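Local structure of transcobalamin-1 (4KKI) at residues A[239-244]-A[278-283]; A[33-38]-A[271-276]; A[58-63]-A[286-291]. The protein binds vitamin B12 with femtomolar affinity, shielding the vitamin from stomach acid. One frame throughout, in Å; residues are numbered along the deposited sequence.

Interaction 1. Residues A[239-244]-A[278-283]; sequences GNTFST and QGAFSN
The edge of the Phe-242 ring points at the face of Phe-281 in a displaced T-shaped stack, with ring centroids 5.7 Å apart and planes at 74°. On the same rim, CE1 of Phe-242 lies 3.2 Å from the backbone O of Ala-280, which sits near the ring plane, where the slightly positive C-H edge suits a carbonyl oxygen. Thr-241 adds a methyl: its CG2, anti to the backbone N, reaches to 3.6 Å from CZ of Phe-281. The same torsion leaves OG1 beside the backbone N, and this hydroxyl is hydrogen-bonded to Glu-275, so threonine serves with both branches. CB of Thr-241 also stands over one face of the Phe-242 ring. Phe-281 packs in addition on Ile-276 and Val-290 of the flanking helices. With an alanine in place of Phe-281, the Phe-242 edge and the Thr-241 methyl would probably lose the ring they share, and a gap would be likely to open against Ile-276 and Val-290.

Behind this first shell, Asn-240 and its neighbours brace the loop. The N of Asn-240 donates to OG of Ser-243 at 2.9 Å, and OG1 of Thr-244 donates to O of Asn-240 at 2.7 Å. In the other loop, Gly-279 takes a positive phi in a Schellman motif that ends helix 265-277, and a type I turn from Gly-279 to Ser-282 presents Phe-281. Asn-283 then N-caps the next helix. Asn-240 ND2 is hydrogen-bonded to cyanocobalamin, and Phe-242 borders the ligand too: these are inter-helix loops of the alpha6-alpha6 barrel, forming part of its corrinoid pocket.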
ATOM      1  N   GLY A 239       0.031  13.239  -2.514  1.00 41.23           N
ATOM      2  CA  GLY A 239      -1.010  12.621  -1.714  1.00 36.21           C
ATOM      3  C   GLY A 239      -0.733  12.960  -0.263  1.00 38.67           C
ATOM      4  O   GLY A 239      -0.801  14.123   0.131  1.00 48.73           O
ATOM      5  N   ASN A 240      -0.416  11.948   0.534  1.00 39.78           N
ATOM      6  CA  ASN A 240       0.075  12.183   1.886  1.00 34.70           C
ATOM      7  C   ASN A 240       1.464  11.580   2.065  1.00 38.35           C
ATOM      8  O   ASN A 240       2.095  11.161   1.094  1.00 36.96           O
ATOM      9  CB  ASN A 240      -0.900  11.654   2.944  1.00 36.92           C
ATOM     10  CG  ASN A 240      -1.167  10.163   2.813  1.00 44.34           C
ATOM     11  OD1 ASN A 240      -0.391   9.425   2.206  1.00 45.36           O
ATOM     12  ND2 ASN A 240      -2.276   9.715   3.390  1.00 44.01           N
ATOM     13  N   THR A 241       1.926  11.531   3.309  1.00 38.15           N
ATOM     14  CA  THR A 241       3.251  11.014   3.628  1.00 34.81           C
ATOM     15  C   THR A 241       3.418   9.560   3.196  1.00 40.51           C
ATOM     16  O   THR A 241       4.490   9.147   2.755  1.00 40.26           O
ATOM     17  CB  THR A 241       3.519  11.107   5.142  1.00 32.98           C
ATOM     18  OG1 THR A 241       3.457  12.476   5.554  1.00 40.34           O
ATOM     19  CG2 THR A 241       4.888  10.537   5.492  1.00 33.68           C
ATOM     20  N   PHE A 242       2.342   8.792   3.312  1.00 40.91           N
ATOM     21  CA  PHE A 242       2.420   7.350   3.130  1.00 37.67           C
ATOM     22  C   PHE A 242       2.039   6.889   1.724  1.00 38.22           C
ATOM     23  O   PHE A 242       2.023   5.692   1.444  1.00 40.21           O
ATOM     24  CB  PHE A 242       1.571   6.647   4.190  1.00 38.81           C
ATOM     25  CG  PHE A 242       1.890   7.079   5.593  1.00 40.94           C
ATOM     26  CD1 PHE A 242       3.072   6.685   6.201  1.00 32.67           C
ATOM     27  CD2 PHE A 242       1.014   7.888   6.301  1.00 36.77           C
ATOM     28  CE1 PHE A 242       3.374   7.083   7.491  1.00 33.54           C
ATOM     29  CE2 PHE A 242       1.308   8.289   7.593  1.00 41.99           C
ATOM     30  CZ  PHE A 242       2.490   7.886   8.189  1.00 33.73           C
ATOM     31  N   SER A 243       1.741   7.839   0.842  1.00 36.65           N
ATOM     32  CA  SER A 243       1.481   7.517  -0.558  1.00 37.36           C
ATOM     33  C   SER A 243       2.599   8.048  -1.447  1.00 35.20           C
ATOM     34  O   SER A 243       2.652   7.753  -2.638  1.00 36.78           O
ATOM     35  CB  SER A 243       0.140   8.098  -1.011  1.00 33.33           C
ATOM     36  OG  SER A 243       0.157   9.516  -0.979  1.00 42.05           O
ATOM     37  N   THR A 244       3.495   8.831  -0.858  1.00 35.11           N
ATOM     38  CA  THR A 244       4.539   9.507  -1.621  1.00 33.58           C
ATOM     39  C   THR A 244       5.574   8.549  -2.209  1.00 38.14           C
ATOM     40  O   THR A 244       5.999   8.708  -3.355  1.00 40.94           O
ATOM     41  CB  THR A 244       5.249  10.562  -0.763  1.00 37.25           C
ATOM     42  OG1 THR A 244       4.306  11.571  -0.375  1.00 39.79           O
ATOM     43  CG2 THR A 244       6.375  11.211  -1.540  1.00 37.81           C
ATOM     44  N   GLN A 278      11.786  12.333  11.798  1.00 48.46           N
ATOM     45  CA  GLN A 278      10.779  12.665  12.799  1.00 51.84           C
ATOM     46  C   GLN A 278       9.988  11.437  13.240  1.00 52.32           C
ATOM     47  O   GLN A 278       9.087  11.537  14.070  1.00 60.19           O
ATOM     48  CB  GLN A 278       9.840  13.746  12.269  1.00 55.75           C
ATOM     49  CG  GLN A 278      10.531  15.071  12.006  1.00 61.71           C
ATOM     50  CD  GLN A 278       9.649  16.052  11.266  1.00 74.59           C
ATOM     51  OE1 GLN A 278       8.623  15.675  10.699  1.00 80.25           O
ATOM     52  NE2 GLN A 278      10.043  17.320  11.268  1.00 78.02           N
ATOM     53  N   GLY A 279      10.335  10.280  12.684  1.00 53.36           N
ATOM     54  CA  GLY A 279       9.712   9.026  13.072  1.00 49.40           C
ATOM     55  C   GLY A 279       8.354   8.788  12.436  1.00 51.16           C
ATOM     56  O   GLY A 279       7.528   8.060  12.983  1.00 50.33           O
ATOM     57  N   ALA A 280       8.122   9.396  11.277  1.00 46.42           N
ATOM     58  CA  ALA A 280       6.838   9.264  10.594  1.00 46.51           C
ATOM     59  C   ALA A 280       6.624   7.856  10.045  1.00 49.05           C
ATOM     60  O   ALA A 280       5.490   7.437   9.817  1.00 49.35           O
ATOM     61  CB  ALA A 280       6.723  10.288   9.479  1.00 38.33           C
ATOM     62  N   PHE A 281       7.716   7.128   9.840  1.00 46.77           N
ATOM     63  CA  PHE A 281       7.642   5.798   9.248  1.00 47.27           C
ATOM     64  C   PHE A 281       7.927   4.688  10.255  1.00 52.31           C
ATOM     65  O   PHE A 281       8.645   3.734   9.957  1.00 51.53           O
ATOM     66  CB  PHE A 281       8.593   5.697   8.055  1.00 34.91           C
ATOM     67  CG  PHE A 281       8.197   6.561   6.896  1.00 33.38           C
ATOM     68  CD1 PHE A 281       7.347   6.079   5.916  1.00 36.15           C
ATOM     69  CD2 PHE A 281       8.665   7.861   6.790  1.00 34.61           C
ATOM     70  CE1 PHE A 281       6.974   6.873   4.849  1.00 30.30           C
ATOM     71  CE2 PHE A 281       8.296   8.659   5.724  1.00 40.71           C
ATOM     72  CZ  PHE A 281       7.449   8.165   4.753  1.00 36.34           C
ATOM     73  N   SER A 282       7.348   4.815  11.446  1.00 52.57           N
ATOM     74  CA  SER A 282       7.519   3.817  12.495  1.00 52.37           C
ATOM     75  C   SER A 282       6.751   2.529  12.193  1.00 43.62           C
ATOM     76  O   SER A 282       7.060   1.471  12.736  1.00 47.88           O
ATOM     77  CB  SER A 282       7.081   4.387  13.846  1.00 45.77           C
ATOM     78  OG  SER A 282       5.735   4.825  13.793  1.00 59.62           O
ATOM     79  N   ASN A 283       5.744   2.625  11.332  1.00 41.44           N
ATOM     80  CA  ASN A 283       5.007   1.445  10.893  1.00 36.12           C
ATOM     81  C   ASN A 283       5.792   0.709   9.800  1.00 40.50           C
ATOM     82  O   ASN A 283       6.093   1.289   8.757  1.00 40.71           O
ATOM     83  CB  ASN A 283       3.619   1.856  10.390  1.00 31.22           C
ATOM     84  CG  ASN A 283       2.680   0.676  10.212  1.00 43.77           C
ATOM     85  OD1 ASN A 283       3.058  -0.364   9.671  1.00 43.24           O
ATOM     86  ND2 ASN A 283       1.441   0.837  10.667  1.00 47.50           N
TER

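Interaction 2. Residues A[33-38]-A[271-276]; sequences YIRLKP and TVLTEI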
ATOM      1  N   TYR A  33      22.959   7.975   3.366  1.00 64.08           N
ATOM      2  CA  TYR A  33      22.383   6.655   3.612  1.00 64.93           C
ATOM      3  C   TYR A  33      22.000   6.470   5.076  1.00 64.21           C
ATOM      4  O   TYR A  33      21.090   5.706   5.397  1.00 59.27           O
ATOM      5  CB  TYR A  33      23.351   5.547   3.192  1.00 67.98           C
ATOM      6  CG  TYR A  33      23.233   5.141   1.742  1.00 84.25           C
ATOM      7  CD1 TYR A  33      22.331   5.770   0.893  1.00 84.83           C
ATOM      8  CD2 TYR A  33      24.014   4.115   1.224  1.00 93.47           C
ATOM      9  CE1 TYR A  33      22.220   5.396  -0.433  1.00 84.31           C
ATOM     10  CE2 TYR A  33      23.909   3.735  -0.099  1.00 94.18           C
ATOM     11  CZ  TYR A  33      23.010   4.378  -0.923  1.00 91.43           C
ATOM     12  OH  TYR A  33      22.903   4.001  -2.242  1.00 95.27           O
ATOM     13  N   ILE A  34      22.700   7.181   5.955  1.00 59.60           N
ATOM     14  CA  ILE A  34      22.444   7.116   7.389  1.00 49.76           C
ATOM     15  C   ILE A  34      21.020   7.579   7.719  1.00 51.67           C
ATOM     16  O   ILE A  34      20.424   7.133   8.699  1.00 61.13           O
ATOM     17  CB  ILE A  34      23.492   7.943   8.185  1.00 58.39           C
ATOM     18  CG1 ILE A  34      23.321   7.744   9.693  1.00 64.16           C
ATOM     19  CG2 ILE A  34      23.428   9.421   7.804  1.00 50.74           C
ATOM     20  CD1 ILE A  34      23.477   6.306  10.143  1.00 69.78           C
ATOM     21  N   ARG A  35      20.472   8.452   6.880  1.00 54.70           N
ATOM     22  CA  ARG A  35      19.115   8.953   7.077  1.00 53.82           C
ATOM     23  C   ARG A  35      18.060   7.872   6.850  1.00 51.21           C
ATOM     24  O   ARG A  35      16.917   8.016   7.280  1.00 57.18           O
ATOM     25  CB  ARG A  35      18.846  10.151   6.163  1.00 52.63           C
ATOM     26  CG  ARG A  35      19.511  11.438   6.613  1.00 59.13           C
ATOM     27  CD  ARG A  35      19.199  12.572   5.652  1.00 77.43           C
ATOM     28  NE  ARG A  35      19.555  13.875   6.204  1.00 93.36           N
ATOM     29  CZ  ARG A  35      18.712  14.657   6.871  1.00101.41           C
ATOM     30  NH1 ARG A  35      17.460  14.270   7.069  1.00 95.17           N
ATOM     31  NH2 ARG A  35      19.121  15.829   7.337  1.00108.15           N
ATOM     32  N   LEU A  36      18.447   6.793   6.179  1.00 51.42           N
ATOM     33  CA  LEU A  36      17.525   5.690   5.919  1.00 50.04           C
ATOM     34  C   LEU A  36      17.529   4.657   7.042  1.00 43.04           C
ATOM     35  O   LEU A  36      16.725   3.726   7.034  1.00 46.28           O
ATOM     36  CB  LEU A  36      17.856   5.016   4.587  1.00 47.92           C
ATOM     37  CG  LEU A  36      17.757   5.921   3.358  1.00 51.70           C
ATOM     38  CD1 LEU A  36      17.984   5.124   2.086  1.00 52.26           C
ATOM     39  CD2 LEU A  36      16.413   6.623   3.324  1.00 47.97           C
ATOM     40  N   LYS A  37      18.435   4.829   8.000  1.00 50.84           N
ATOM     41  CA  LYS A  37      18.558   3.906   9.134  1.00 55.28           C
ATOM     42  C   LYS A  37      17.260   3.656   9.921  1.00 51.50           C
ATOM     43  O   LYS A  37      16.976   2.508  10.267  1.00 52.68           O
ATOM     44  CB  LYS A  37      19.683   4.347  10.083  1.00 62.31           C
ATOM     45  CG  LYS A  37      20.716   3.266  10.393  1.00 73.80           C
ATOM     46  CD  LYS A  37      20.077   2.033  11.019  1.00 80.12           C
ATOM     47  CE  LYS A  37      21.117   1.004  11.447  1.00 84.50           C
ATOM     48  NZ  LYS A  37      21.963   1.480  12.579  1.00 81.44           N
ATOM     49  N   PRO A  38      16.479   4.716  10.223  1.00 51.57           N
ATOM     50  CA  PRO A  38      15.228   4.454  10.949  1.00 45.03           C
ATOM     51  C   PRO A  38      14.310   3.488  10.211  1.00 45.56           C
ATOM     52  O   PRO A  38      13.632   2.682  10.850  1.00 38.54           O
ATOM     53  CB  PRO A  38      14.584   5.839  11.032  1.00 36.59           C
ATOM     54  CG  PRO A  38      15.740   6.769  11.051  1.00 42.46           C
ATOM     55  CD  PRO A  38      16.726   6.165  10.092  1.00 48.11           C
ATOM     56  N   THR A 271      11.741  16.272   1.731  1.00 45.04           N
ATOM     57  CA  THR A 271      10.613  16.289   2.653  1.00 46.04           C
ATOM     58  C   THR A 271      10.393  14.911   3.276  1.00 49.18           C
ATOM     59  O   THR A 271      10.151  14.796   4.479  1.00 41.96           O
ATOM     60  CB  THR A 271       9.329  16.758   1.950  1.00 45.03           C
ATOM     61  OG1 THR A 271       9.507  18.104   1.488  1.00 53.02           O
ATOM     62  CG2 THR A 271       8.144  16.709   2.899  1.00 43.86           C
ATOM     63  N   VAL A 272      10.491  13.868   2.458  1.00 44.63           N
ATOM     64  CA  VAL A 272      10.354  12.502   2.954  1.00 46.73           C
ATOM     65  C   VAL A 272      11.446  12.175   3.975  1.00 46.44           C
ATOM     66  O   VAL A 272      11.162  11.614   5.035  1.00 45.97           O
ATOM     67  CB  VAL A 272      10.366  11.474   1.803  1.00 44.17           C
ATOM     68  CG1 VAL A 272      10.422  10.051   2.350  1.00 41.34           C
ATOM     69  CG2 VAL A 272       9.142  11.661   0.920  1.00 39.03           C
ATOM     70  N   LEU A 273      12.686  12.545   3.663  1.00 38.40           N
ATOM     71  CA  LEU A 273      13.805  12.307   4.574  1.00 45.71           C
ATOM     72  C   LEU A 273      13.585  13.008   5.913  1.00 43.18           C
ATOM     73  O   LEU A 273      13.942  12.483   6.968  1.00 46.59           O
ATOM     74  CB  LEU A 273      15.128  12.763   3.948  1.00 48.69           C
ATOM     75  CG  LEU A 273      15.632  11.962   2.744  1.00 56.24           C
ATOM     76  CD1 LEU A 273      16.883  12.600   2.155  1.00 58.88           C
ATOM     77  CD2 LEU A 273      15.898  10.513   3.128  1.00 48.91           C
ATOM     78  N   THR A 274      12.991  14.194   5.861  1.00 49.44           N
ATOM     79  CA  THR A 274      12.660  14.934   7.071  1.00 50.93           C
ATOM     80  C   THR A 274      11.632  14.167   7.893  1.00 45.67           C
ATOM     81  O   THR A 274      11.741  14.081   9.116  1.00 56.23           O
ATOM     82  CB  THR A 274      12.103  16.324   6.742  1.00 49.43           C
ATOM     83  OG1 THR A 274      13.083  17.068   6.010  1.00 53.42           O
ATOM     84  CG2 THR A 274      11.753  17.073   8.018  1.00 47.43           C
ATOM     85  N   GLU A 275      10.638  13.607   7.209  1.00 42.19           N
ATOM     86  CA  GLU A 275       9.601  12.817   7.864  1.00 43.60           C
ATOM     87  C   GLU A 275      10.191  11.603   8.575  1.00 45.67           C
ATOM     88  O   GLU A 275       9.798  11.283   9.695  1.00 53.47           O
ATOM     89  CB  GLU A 275       8.550  12.360   6.849  1.00 48.08           C
ATOM     90  CG  GLU A 275       7.805  13.488   6.152  1.00 55.54           C
ATOM     91  CD  GLU A 275       6.726  14.109   7.017  1.00 72.65           C
ATOM     92  OE1 GLU A 275       7.061  14.728   8.049  1.00 80.82           O
ATOM     93  OE2 GLU A 275       5.536  13.976   6.660  1.00 74.18           O
ATOM     94  N   ILE A 276      11.131  10.931   7.914  1.00 48.10           N
ATOM     95  CA  ILE A 276      11.788   9.756   8.480  1.00 45.54           C
ATOM     96  C   ILE A 276      12.481  10.084   9.799  1.00 46.66           C
ATOM     97  O   ILE A 276      12.340   9.355  10.783  1.00 51.52           O
ATOM     98  CB  ILE A 276      12.827   9.164   7.508  1.00 47.49           C
ATOM     99  CG1 ILE A 276      12.152   8.716   6.211  1.00 43.06           C
ATOM    100  CG2 ILE A 276      13.561   7.995   8.153  1.00 42.97           C
ATOM    101  CD1 ILE A 276      13.121   8.196   5.172  1.00 42.71           C
TER
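Leu-36 lays its CD2 methyl against two side chains of helix 265-277 at once, 3.9 Å from CD2 of Leu-273 and 4.1 Å from CD1 of Ile-276, crossing both obliquely. Its CB starts out away from that helix; with CG beside the backbone N (chi1 -61°), the branched end swings back to meet it. Leu-294 of helix 284-294 also touches Leu-36 and Ile-276, so these methyls lie in a buried layer between the 3-10 turn at 33-36 and helices 265-277 and 284-294.

Ile-276 uses its two branches separately. While the longer one reaches Leu-36, CG2 packs on the ring of Pro-38, 3.7 Å from CB of that proline, and comes within 3.5 Å of the backbone O of Arg-35. The ring and the isoleucine side chain cross at about a right angle. Proline fits early in helix 37-45, where its missing N-H costs little, and its rigid ring offers a compact apolar surface.

Arg-35 lies across Leu-273 at the exposed margin, also at about a right angle, its chain extended from CG to NE. CD of Arg-35 is 4.2 Å from CD1 of Leu-273, and the guanidinium brings its edge toward the backbone O of Leu-273, in plane, with NH1 3.9 Å from that oxygen. This is too long for a hydrogen bond. Arginine suits such a border because its CD methylene can rest on leucine while the residue as a whole stays exposed.

With no hydrogen bond or salt bridge between the two segments, the contact relies on apolar shape and burial.

Interaction 3. Residues A[58-63]-A[286-291]; sequences VLSLKL and AAAQVL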
ATOM      1  N   VAL A  58      10.512  -7.806   3.208  1.00 33.51           N
ATOM      2  CA  VAL A  58      11.577  -8.488   2.481  1.00 36.16           C
ATOM      3  C   VAL A  58      11.618  -8.043   1.017  1.00 38.82           C
ATOM      4  O   VAL A  58      12.695  -7.828   0.461  1.00 36.87           O
ATOM      5  CB  VAL A  58      11.447 -10.030   2.590  1.00 40.09           C
ATOM      6  CG1 VAL A  58      12.370 -10.729   1.603  1.00 35.01           C
ATOM      7  CG2 VAL A  58      11.742 -10.487   4.014  1.00 37.27           C
ATOM      8  N   LEU A  59      10.446  -7.891   0.406  1.00 35.91           N
ATOM      9  CA  LEU A  59      10.350  -7.365  -0.955  1.00 41.49           C
ATOM     10  C   LEU A  59      11.041  -6.010  -1.063  1.00 39.50           C
ATOM     11  O   LEU A  59      11.825  -5.772  -1.979  1.00 40.32           O
ATOM     12  CB  LEU A  59       8.886  -7.231  -1.380  1.00 37.67           C
ATOM     13  CG  LEU A  59       8.604  -6.433  -2.659  1.00 38.59           C
ATOM     14  CD1 LEU A  59       9.363  -6.999  -3.850  1.00 33.57           C
ATOM     15  CD2 LEU A  59       7.111  -6.396  -2.954  1.00 35.06           C
ATOM     16  N   SER A  60      10.739  -5.133  -0.113  1.00 35.98           N
ATOM     17  CA  SER A  60      11.306  -3.793  -0.074  1.00 36.27           C
ATOM     18  C   SER A  60      12.830  -3.831   0.011  1.00 34.50           C
ATOM     19  O   SER A  60      13.523  -3.118  -0.716  1.00 37.34           O
ATOM     20  CB  SER A  60      10.733  -3.031   1.123  1.00 33.93           C
ATOM     21  OG  SER A  60      11.375  -1.783   1.297  1.00 47.20           O
ATOM     22  N   LEU A  61      13.343  -4.673   0.901  1.00 39.80           N
ATOM     23  CA  LEU A  61      14.780  -4.785   1.128  1.00 46.82           C
ATOM     24  C   LEU A  61      15.528  -5.381  -0.063  1.00 45.02           C
ATOM     25  O   LEU A  61      16.566  -4.860  -0.476  1.00 43.55           O
ATOM     26  CB  LEU A  61      15.048  -5.612   2.387  1.00 47.25           C
ATOM     27  CG  LEU A  61      14.598  -4.933   3.683  1.00 44.31           C
ATOM     28  CD1 LEU A  61      14.615  -5.905   4.849  1.00 41.86           C
ATOM     29  CD2 LEU A  61      15.480  -3.729   3.974  1.00 35.55           C
ATOM     30  N   LYS A  62      15.003  -6.472  -0.611  1.00 42.37           N
ATOM     31  CA  LYS A  62      15.652  -7.143  -1.735  1.00 52.13           C
ATOM     32  C   LYS A  62      15.695  -6.230  -2.957  1.00 51.72           C
ATOM     33  O   LYS A  62      16.623  -6.291  -3.764  1.00 52.06           O
ATOM     34  CB  LYS A  62      14.946  -8.464  -2.061  1.00 50.43           C
ATOM     35  CG  LYS A  62      15.002  -9.484  -0.930  1.00 58.07           C
ATOM     36  CD  LYS A  62      15.567 -10.819  -1.390  1.00 65.29           C
ATOM     37  CE  LYS A  62      14.650 -11.505  -2.388  1.00 68.22           C
ATOM     38  NZ  LYS A  62      15.207 -12.818  -2.819  1.00 78.05           N
ATOM     39  N   LEU A  63      14.692  -5.366  -3.066  1.00 50.85           N
ATOM     40  CA  LEU A  63      14.585  -4.436  -4.179  1.00 49.87           C
ATOM     41  C   LEU A  63      15.719  -3.409  -4.188  1.00 46.91           C
ATOM     42  O   LEU A  63      16.120  -2.924  -5.247  1.00 45.12           O
ATOM     43  CB  LEU A  63      13.232  -3.730  -4.127  1.00 56.99           C
ATOM     44  CG  LEU A  63      12.699  -3.174  -5.442  1.00 59.44           C
ATOM     45  CD1 LEU A  63      12.754  -4.233  -6.532  1.00 58.74           C
ATOM     46  CD2 LEU A  63      11.279  -2.695  -5.232  1.00 52.11           C
ATOM     47  N   ALA A 286       4.709   1.003   6.238  1.00 33.47           N
ATOM     48  CA  ALA A 286       4.988   2.295   5.626  1.00 36.44           C
ATOM     49  C   ALA A 286       6.467   2.423   5.284  1.00 44.21           C
ATOM     50  O   ALA A 286       6.826   2.977   4.245  1.00 43.28           O
ATOM     51  CB  ALA A 286       4.546   3.430   6.540  1.00 23.56           C
ATOM     52  N   ALA A 287       7.321   1.907   6.163  1.00 40.71           N
ATOM     53  CA  ALA A 287       8.758   1.931   5.926  1.00 45.96           C
ATOM     54  C   ALA A 287       9.108   1.104   4.694  1.00 40.57           C
ATOM     55  O   ALA A 287       9.933   1.509   3.875  1.00 34.50           O
ATOM     56  CB  ALA A 287       9.511   1.422   7.147  1.00 37.71           C
ATOM     57  N   ALA A 288       8.463  -0.051   4.561  1.00 33.62           N
ATOM     58  CA  ALA A 288       8.696  -0.929   3.421  1.00 37.44           C
ATOM     59  C   ALA A 288       8.295  -0.287   2.097  1.00 37.83           C
ATOM     60  O   ALA A 288       9.000  -0.420   1.096  1.00 34.39           O
ATOM     61  CB  ALA A 288       7.966  -2.254   3.610  1.00 37.43           C
ATOM     62  N   GLN A 289       7.168   0.414   2.085  1.00 35.94           N
ATOM     63  CA  GLN A 289       6.655   0.971   0.836  1.00 42.79           C
ATOM     64  C   GLN A 289       7.430   2.194   0.352  1.00 38.93           C
ATOM     65  O   GLN A 289       7.471   2.470  -0.846  1.00 37.02           O
ATOM     66  CB  GLN A 289       5.167   1.296   0.954  1.00 42.31           C
ATOM     67  CG  GLN A 289       4.294   0.069   1.096  1.00 35.19           C
ATOM     68  CD  GLN A 289       2.817   0.402   1.097  1.00 37.09           C
ATOM     69  OE1 GLN A 289       1.979  -0.447   0.788  1.00 38.53           O
ATOM     70  NE2 GLN A 289       2.488   1.640   1.443  1.00 31.19           N
ATOM     71  N   VAL A 290       8.048   2.919   1.279  1.00 36.90           N
ATOM     72  CA  VAL A 290       8.739   4.157   0.924  1.00 35.20           C
ATOM     73  C   VAL A 290      10.194   3.921   0.501  1.00 39.49           C
ATOM     74  O   VAL A 290      10.744   4.679  -0.298  1.00 38.50           O
ATOM     75  CB  VAL A 290       8.678   5.201   2.069  1.00 36.46           C
ATOM     76  CG1 VAL A 290       9.642   4.840   3.196  1.00 36.47           C
ATOM     77  CG2 VAL A 290       8.981   6.592   1.538  1.00 34.25           C
ATOM     78  N   LEU A 291      10.796   2.853   1.015  1.00 33.38           N
ATOM     79  CA  LEU A 291      12.225   2.595   0.828  1.00 31.51           C
ATOM     80  C   LEU A 291      12.754   2.499  -0.618  1.00 28.76           C
ATOM     81  O   LEU A 291      13.754   3.142  -0.938  1.00 41.64           O
ATOM     82  CB  LEU A 291      12.669   1.371   1.645  1.00 32.64           C
ATOM     83  CG  LEU A 291      14.144   0.984   1.523  1.00 37.58           C
ATOM     84  CD1 LEU A 291      15.035   2.091   2.073  1.00 25.90           C
ATOM     85  CD2 LEU A 291      14.426  -0.344   2.224  1.00 38.10           C
TER
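Helices 58-63 and 286-291 run roughly in the same direction, their short axes crossing at 29° and approaching to 8.4 Å, and the backbones come nearest at Ser-60 and Ala-288, with CA atoms 5.2 Å apart. Such closeness demands small residues: the CB atoms of Ser-60 and Ala-288 are only 3.8 Å apart. Ser-60 holds OG anti to its backbone N (chi1 173°), which carries the hydroxyl across to the other helix. There OG donates to O of Ala-288 at 2.7 Å, in the carbonyl plane and on a lone pair, with a C=O...donor angle of 119°. The hydroxyl thus finds an acceptor within a buried interface and ties the helices directly. Leu-291, one turn further on, brings CB to 3.4 Å from OG of Ser-60 and packs its CD2 4.0 Å from CD2 of Leu-61, giving an apolar flank to the polar bond.

Gln-289, whose CB points away from helix 55-63, hydrogen-bonds the corrinoid through NE2. Met-43 of helix 37-45 touches Ser-60, Leu-61 and Ala-288, while Leu-61 also meets Leu-71 of helix 69-85. Leu-59 packs on helix 92-102.

In the fold
The three contacts share the stretch of chain from helix 265-277 through its following loop to helix 284-294. Interactions 1 and 2, with centres about 11 Å apart, are joined by a probable hydrogen bond between Ala-280 N and Glu-275 O (3.0 Å) and by Thr-244 CG2 packing 3.7 Å from Val-272 CG2. The centres of interactions 1 and 3 are about 13 Å apart; Ala-286, on the helix of interaction 3, touches interaction 1, its CB 3.6 Å from Phe-242 CD1. Interactions 2 and 3 meet where Val-272 CG1 lies 3.8 Å from Val-290 CG2. Interactions 1 and 3 each supply a residue that hydrogen-bonds cyanocobalamin, Asn-240 and Gln-289, whereas interaction 2 stands back, its Ile-276 side chain about 12 Å from the bound corrinoid.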